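Local coordinates for phosphoglycerate dehydrogenase (Lactobacillus plantarum, PDB 3EVT), which probably oxidises 3-phosphoglycerate to 3-phosphohydroxypyruvate with NAD, as a member of the D-isomer specific 2-hydroxyacid dehydrogenases, at residues E13-Q16 / Q17-T21. Sequence-based numbering, arbitrary orientation.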
loop_
_atom_site.group_PDB
_atom_site.type_symbol
_atom_site.label_atom_id
_atom_site.label_comp_id
_atom_site.label_asym_id
_atom_site.label_seq_id
_atom_site.Cartn_x
_atom_site.Cartn_y
_atom_site.Cartn_z
ATOM N N GLU A 13 -11.594 -18.749 -18.279
ATOM C CA GLU A 13 -10.607 -17.696 -18.540
ATOM C C GLU A 13 -9.384 -17.764 -17.643
ATOM O O GLU A 13 -8.301 -17.391 -18.069
ATOM C CB GLU A 13 -11.235 -16.305 -18.410
ATOM C CG GLU A 13 -12.461 -16.075 -19.308
ATOM C CD GLU A 13 -13.820 -16.354 -18.613
ATOM O OE1 GLU A 13 -14.850 -16.515 -19.337
ATOM O OE2 GLU A 13 -13.846 -16.397 -17.355
ATOM N N GLN A 14 -9.583 -18.206 -16.402
ATOM C CA GLN A 14 -8.512 -18.424 -15.446
ATOM C C GLN A 14 -7.593 -19.535 -15.974
ATOM O O GLN A 14 -6.372 -19.381 -16.011
ATOM C CB GLN A 14 -9.102 -18.766 -14.072
ATOM C CG GLN A 14 -9.873 -17.611 -13.455
ATOM C CD GLN A 14 -10.561 -17.931 -12.096
ATOM O OE1 GLN A 14 -10.997 -19.062 -11.819
ATOM N NE2 GLN A 14 -10.670 -16.902 -11.253
ATOM N N LEU A 15 -8.201 -20.641 -16.401
ATOM C CA LEU A 15 -7.493 -21.770 -17.037
ATOM C C LEU A 15 -6.697 -21.321 -18.278
ATOM O O LEU A 15 -5.529 -21.670 -18.420
ATOM C CB LEU A 15 -8.474 -22.922 -17.366
ATOM C CG LEU A 15 -7.906 -24.207 -17.975
ATOM C CD1 LEU A 15 -7.070 -24.967 -16.955
ATOM C CD2 LEU A 15 -9.013 -25.108 -18.520
ATOM N N GLN A 16 -7.302 -20.517 -19.150
ATOM C CA GLN A 16 -6.583 -19.978 -20.304
ATOM C C GLN A 16 -5.323 -19.193 -19.943
ATOM O O GLN A 16 -4.247 -19.451 -20.479
ATOM C CB GLN A 16 -7.498 -19.102 -21.168
ATOM C CG GLN A 16 -8.198 -19.853 -22.299
ATOM C CD GLN A 16 -7.223 -20.617 -23.209
ATOM O OE1 GLN A 16 -7.649 -21.345 -24.110
ATOM N NE2 GLN A 16 -5.922 -20.457 -22.975
ATOM N N GLN A 17 -5.469 -18.216 -19.054
ATOM C CA GLN A 17 -4.330 -17.461 -18.532
ATOM C C GLN A 17 -3.190 -18.396 -18.199
ATOM O O GLN A 17 -2.069 -18.143 -18.600
ATOM C CB GLN A 17 -4.675 -16.742 -17.219
ATOM C CG GLN A 17 -5.277 -15.358 -17.350
ATOM C CD GLN A 17 -6.157 -14.978 -16.124
ATOM O OE1 GLN A 17 -5.711 -15.034 -14.967
ATOM N NE2 GLN A 17 -7.405 -14.588 -16.392
ATOM N N LEU A 18 -3.491 -19.444 -17.429
ATOM C CA LEU A 18 -2.495 -20.380 -16.927
ATOM C C LEU A 18 -1.812 -21.117 -18.070
ATOM O O LEU A 18 -0.600 -21.231 -18.119
ATOM C CB LEU A 18 -3.138 -21.416 -16.004
ATOM C CG LEU A 18 -3.428 -21.026 -14.561
ATOM C CD1 LEU A 18 -4.020 -22.189 -13.830
ATOM C CD2 LEU A 18 -2.147 -20.596 -13.893
ATOM N N GLN A 19 -2.621 -21.629 -18.982
ATOM C CA GLN A 19 -2.093 -22.459 -20.038
ATOM C C GLN A 19 -1.229 -21.675 -21.005
ATOM O O GLN A 19 -0.241 -22.229 -21.488
ATOM C CB GLN A 19 -3.203 -23.181 -20.773
ATOM C CG GLN A 19 -4.036 -24.080 -19.864
ATOM C CD GLN A 19 -5.153 -24.802 -20.637
ATOM O OE1 GLN A 19 -5.375 -26.009 -20.475
ATOM N NE2 GLN A 19 -5.847 -24.055 -21.494
ATOM N N THR A 20 -1.560 -20.396 -21.249
ATOM C CA THR A 20 -0.689 -19.530 -22.080
ATOM C C THR A 20 0.473 -18.866 -21.353
ATOM O O THR A 20 1.485 -18.586 -21.962
ATOM C CB THR A 20 -1.458 -18.384 -22.817
ATOM O OG1 THR A 20 -1.583 -17.261 -21.936
ATOM C CG2 THR A 20 -2.815 -18.846 -23.209
ATOM N N THR A 21 0.338 -18.573 -20.075
ATOM C CA THR A 21 1.442 -18.028 -19.351
ATOM C C THR A 21 2.463 -19.115 -19.095
ATOM O O THR A 21 3.639 -18.828 -18.875
ATOM C CB THR A 21 0.973 -17.528 -18.003
ATOM O OG1 THR A 21 -0.036 -16.542 -18.191
ATOM C CG2 THR A 21 2.075 -16.902 -17.261
#
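Leu15 and Gln19 meet one helical turn apart, the leucine CG lying 3.9 Å from the amide carbon CD of Gln19. The leucine chi1 of -177° swings CG away from its own N and toward the turn that carries Gln19, and the isobutyl group passes at a slant across the extended Gln19 chain, with CG and CD1 near the amide end; CG of Gln19 also passes 3.2 Å from Leu15 O. Gln16 bends at its second torsion, which brings its NE2 within 3.5 Å of the Thr20 CG2 methyl, a van der Waals contact. The Gln16 and Gln19 amides meet with their planes steeply inclined (73°) and their NE2 atoms, both donors, as the nearest atoms of the pair, a van der Waals approach. Cutting Gln19 back to an alanine would probably leave Leu15 CG and the Gln16 amide without this neighbour, while the backbone bond from its N would remain.

Beneath these side chains, five successive i to i+4 bonds, Gln17 N to Glu13 O through Thr21 N to Gln17 O, define the alpha-helix. The first is nearly straight at hydrogen (177°), and Thr20 N reaches Gln16 O at 3.0 Å. At the C-terminal end Gln17 O is gripped twice, by Thr21 N at 2.9 Å and by Thr21 OG1 at 2.6 Å, from opposite faces of the carbonyl plane; the hydroxyl reaches back four residues to give that oxygen its second donor.

Outside the two segments, the Gln14 amide bonds Lys11 N through OE1 and Arg285 O through NE2. Helix 12-21 is the crossover of the beta-alpha-beta unit formed with strands 3-6 and 26-29: Leu15, Leu18 and Gln19 touch Phe27 of strand 26-29, while Gln14, Gln17 and Leu18 touch Phe289 of helix 284-302.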